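Local coordinates for UL37 (Suid herpesvirus 1, PDB 4K70), which is an inner tegument protein of the virus that probably helps control viral trafficking, represented here by its largely helical N-terminal half, at residues 473-476 against 477-480; 322-325 against 326-329. One frame throughout, in Å; residues are numbered along the deposited sequence.

In the fold
Both contacts are two-turn helical pieces in which side chains three or four residues apart meet, one on helix 464-481 close to the end of the modelled chain, the other on the short helix 321-329. Their centres lie 38 Å apart and their nearest atoms about 27 Å apart, so they belong to separate regions of this elongated, helical half, which has no strands. Contact 1 is partly buried: its inner side carries two arginines joined to the acidic pair D173 and D175, while an aromatic CH-pi contact occupies a more exposed flank. Contact 2 is a surface contact with no charged pair across it, built from a tryptophan face and paired valines that pack against helices 333-342 and 366-385.

Contact 1. Residues 473-476 against 477-480; sequences LAFR and AQSR
L473 to R480 form two turns of regular alpha-helix near the end of helix 464-481, where the amide N of A477, Q478, S479 and R480 each bonds to the carbonyl O four residues earlier. The S479 N to F475 O bond measures 2.8 Å, whereas R480 N meets R476 O at 3.0 Å with a more bent N-H...O angle of 133°. R476 and R480, one turn apart, lie side by side and point the same way. In both, CG is anti to the carbonyl carbon and the chain bends at chi3, which brings the two guanidinium groups together with their planes 39° apart. NH2 of R476 sits over the centre of the R480 guanidinium, 3.1 Å from R480 CZ. D173 takes NE of both arginines in salt bridges and D175 takes NH2 of R476, so the acidic pair gathers the two guanidinium groups. The side chain of D179, a calcium ligand in a structure of this protein though not in this chain, is about 7 Å from that of R480. L473, on the buried side, packs on W78 of helix 63-78 and on helix 438-458, joining this helix to its neighbours. On the exposed flank, the F475 ring is carried along the helix by CG standing anti to N (chi1 170°), and S479 CB makes a CH-pi contact with one face. That carbon lies 4.1 Å from the F475 ring centroid, offset toward the rim, with its closest approach of 3.9 Å at F475 CE1.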
loop_
_atom_site.group_PDB
_atom_site.type_symbol
_atom_site.label_atom_id
_atom_site.label_comp_id
_atom_site.label_asym_id
_atom_site.label_seq_id
_atom_site.Cartn_x
_atom_site.Cartn_y
_atom_site.Cartn_z
ATOM N N LEU A 473 -13.424 -22.292 2.770
ATOM C CA LEU A 473 -13.687 -20.884 2.509
ATOM C C LEU A 473 -13.973 -20.110 3.786
ATOM O O LEU A 473 -13.660 -18.921 3.885
ATOM C CB LEU A 473 -14.874 -20.739 1.566
ATOM C CG LEU A 473 -14.713 -21.261 0.141
ATOM C CD1 LEU A 473 -16.056 -21.228 -0.573
ATOM C CD2 LEU A 473 -13.692 -20.423 -0.597
ATOM N N ALA A 474 -14.593 -20.781 4.754
ATOM C CA ALA A 474 -14.915 -20.157 6.030
ATOM C C ALA A 474 -13.641 -19.918 6.829
ATOM O O ALA A 474 -13.470 -18.870 7.447
ATOM C CB ALA A 474 -15.881 -21.023 6.812
ATOM N N PHE A 475 -12.739 -20.893 6.797
ATOM C CA PHE A 475 -11.458 -20.744 7.466
ATOM C C PHE A 475 -10.691 -19.575 6.865
ATOM O O PHE A 475 -10.152 -18.740 7.588
ATOM C CB PHE A 475 -10.642 -22.024 7.353
ATOM C CG PHE A 475 -9.225 -21.871 7.801
ATOM C CD1 PHE A 475 -8.921 -21.740 9.145
ATOM C CD2 PHE A 475 -8.191 -21.859 6.877
ATOM C CE1 PHE A 475 -7.611 -21.598 9.562
ATOM C CE2 PHE A 475 -6.883 -21.717 7.283
ATOM C CZ PHE A 475 -6.590 -21.586 8.629
ATOM N N ARG A 476 -10.661 -19.507 5.538
ATOM C CA ARG A 476 -9.967 -18.416 4.865
ATOM C C ARG A 476 -10.588 -17.054 5.185
ATOM O O ARG A 476 -9.869 -16.096 5.461
ATOM C CB ARG A 476 -9.878 -18.662 3.353
ATOM C CG ARG A 476 -8.809 -19.689 2.989
ATOM C CD ARG A 476 -8.554 -19.785 1.495
ATOM N NE ARG A 476 -7.958 -18.579 0.922
ATOM C CZ ARG A 476 -6.659 -18.424 0.685
ATOM N NH1 ARG A 476 -5.812 -19.395 0.994
ATOM N NH2 ARG A 476 -6.204 -17.294 0.149
ATOM N N ALA A 477 -11.917 -16.980 5.159
ATOM C CA ALA A 477 -12.638 -15.740 5.453
ATOM C C ALA A 477 -12.365 -15.208 6.864
ATOM O O ALA A 477 -12.160 -14.006 7.055
ATOM C CB ALA A 477 -14.136 -15.937 5.246
ATOM N N GLN A 478 -12.378 -16.104 7.846
ATOM C CA GLN A 478 -12.159 -15.732 9.244
ATOM C C GLN A 478 -10.685 -15.464 9.507
ATOM O O GLN A 478 -10.310 -14.406 10.015
ATOM C CB GLN A 478 -12.665 -16.839 10.183
ATOM C CG GLN A 478 -12.123 -16.766 11.610
ATOM C CD GLN A 478 -10.920 -17.676 11.835
ATOM O OE1 GLN A 478 -10.857 -18.787 11.300
ATOM N NE2 GLN A 478 -9.959 -17.205 12.631
ATOM N N SER A 479 -9.858 -16.435 9.142
ATOM C CA SER A 479 -8.426 -16.384 9.403
ATOM C C SER A 479 -7.707 -15.235 8.690
ATOM O O SER A 479 -6.643 -14.801 9.123
ATOM C CB SER A 479 -7.793 -17.719 9.010
ATOM O OG SER A 479 -6.387 -17.610 8.957
ATOM N N ARG A 480 -8.283 -14.747 7.593
ATOM C CA ARG A 480 -7.639 -13.700 6.802
ATOM C C ARG A 480 -8.318 -12.346 6.951
ATOM O O ARG A 480 -7.660 -11.322 7.128
ATOM C CB ARG A 480 -7.596 -14.084 5.319
ATOM C CG ARG A 480 -6.451 -15.005 4.934
ATOM C CD ARG A 480 -6.809 -15.888 3.734
ATOM N NE ARG A 480 -6.924 -15.158 2.471
ATOM C CZ ARG A 480 -5.882 -14.691 1.793
ATOM N NH1 ARG A 480 -4.661 -14.860 2.272
ATOM N NH2 ARG A 480 -6.051 -14.054 0.641
#

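Contact 2. Residues 322-325 against 326-329; sequences GVWE and AVQA
An i to i+4 aromatic contact on the short helix 321-329 sets the W324 indole against Q328, one turn later. The helix is held by backbone bonds from A326, V327, Q328 and A329 N to the carbonyls of G322, V323, W324 and E325; the V327 N to V323 O bond is 2.8 Å long. With chi1 of W324 at 176°, its CG is opposite the backbone N, and the indole extends along the helix toward the next turn. The side chain of Q328 lies over one face of that indole, its amide plane stacked at 22° to the ring plane. Its CG makes a CH-pi contact with the indole, 3.7 Å from the centroid of the six-membered ring of W324 and 12° off the normal, while the amide group continues over the pyrrole side. The indole NE1 is hydrogen-bonded to a glycerol, probably taken up from the crystallisation liquor. V327 crosses the W324 side chain at about a right angle, bringing its CG1 to 3.8 Å from W324 CZ3. V323 and V327 lie side by side along the inward side. Beyond the turn, W324 packs on C373, T374 and V377 of helix 366-385, and V327 on V336 and L340 of helix 333-342, so the short helix meets both of these helices through these residues. E325, which binds calcium in a structure of this protein though not in this chain, extends its carboxylate from a different side of the helix. The two valines meet through their CG2 methyls, V323 CG2 standing 4.2 Å from V327 CG2.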
loop_
_atom_site.group_PDB
_atom_site.type_symbol
_atom_site.label_atom_id
_atom_site.label_comp_id
_atom_site.label_asym_id
_atom_site.label_seq_id
_atom_site.Cartn_x
_atom_site.Cartn_y
_atom_site.Cartn_z
ATOM N N GLY A 322 -5.069 25.951 11.351
ATOM C CA GLY A 322 -5.680 25.620 10.074
ATOM C C GLY A 322 -5.290 24.245 9.545
ATOM O O GLY A 322 -6.134 23.510 9.010
ATOM N N VAL A 323 -4.013 23.879 9.679
ATOM C CA VAL A 323 -3.583 22.588 9.151
ATOM C C VAL A 323 -4.160 21.452 9.985
ATOM O O VAL A 323 -4.560 20.421 9.451
ATOM C CB VAL A 323 -2.049 22.455 9.041
ATOM C CG1 VAL A 323 -1.390 22.685 10.383
ATOM C CG2 VAL A 323 -1.686 21.064 8.476
ATOM N N TRP A 324 -4.223 21.663 11.296
ATOM C CA TRP A 324 -4.793 20.678 12.210
ATOM C C TRP A 324 -6.276 20.491 11.917
ATOM O O TRP A 324 -6.792 19.371 11.952
ATOM C CB TRP A 324 -4.595 21.136 13.667
ATOM C CG TRP A 324 -5.227 20.231 14.672
ATOM C CD1 TRP A 324 -5.984 20.605 15.756
ATOM C CD2 TRP A 324 -5.194 18.789 14.681
ATOM N NE1 TRP A 324 -6.400 19.488 16.440
ATOM C CE2 TRP A 324 -5.935 18.367 15.804
ATOM C CE3 TRP A 324 -4.600 17.824 13.852
ATOM C CZ2 TRP A 324 -6.110 17.015 16.116
ATOM C CZ3 TRP A 324 -4.771 16.483 14.167
ATOM C CH2 TRP A 324 -5.512 16.089 15.294
ATOM N N GLU A 325 -6.966 21.598 11.649
ATOM C CA GLU A 325 -8.367 21.530 11.235
ATOM C C GLU A 325 -8.530 20.733 9.933
ATOM O O GLU A 325 -9.406 19.862 9.828
ATOM C CB GLU A 325 -8.966 22.939 11.083
ATOM C CG GLU A 325 -9.197 23.644 12.421
ATOM C CD GLU A 325 -9.628 25.109 12.276
ATOM O OE1 GLU A 325 -9.998 25.515 11.148
ATOM O OE2 GLU A 325 -9.590 25.851 13.294
ATOM N N ALA A 326 -7.701 21.040 8.939
ATOM C CA ALA A 326 -7.817 20.351 7.649
ATOM C C ALA A 326 -7.472 18.867 7.769
ATOM O O ALA A 326 -8.071 18.028 7.092
ATOM C CB ALA A 326 -6.969 21.035 6.588
ATOM N N VAL A 327 -6.508 18.542 8.632
ATOM C CA VAL A 327 -6.127 17.149 8.883
ATOM C C VAL A 327 -7.270 16.387 9.551
ATOM O O VAL A 327 -7.549 15.238 9.223
ATOM C CB VAL A 327 -4.870 17.037 9.804
ATOM C CG1 VAL A 327 -4.811 15.642 10.436
ATOM C CG2 VAL A 327 -3.572 17.369 9.031
ATOM N N GLN A 328 -7.919 17.028 10.512
ATOM C CA GLN A 328 -9.055 16.417 11.178
ATOM C C GLN A 328 -10.202 16.175 10.214
ATOM O O GLN A 328 -10.896 15.163 10.314
ATOM C CB GLN A 328 -9.548 17.308 12.310
ATOM C CG GLN A 328 -8.748 17.206 13.576
ATOM C CD GLN A 328 -9.251 18.182 14.611
ATOM O OE1 GLN A 328 -8.804 19.331 14.673
ATOM N NE2 GLN A 328 -10.206 17.744 15.414
ATOM N N ALA A 329 -10.410 17.100 9.283
ATOM C CA ALA A 329 -11.566 17.003 8.384
ATOM C C ALA A 329 -11.379 15.975 7.269
ATOM O O ALA A 329 -12.331 15.636 6.557
ATOM C CB ALA A 329 -11.861 18.349 7.785
#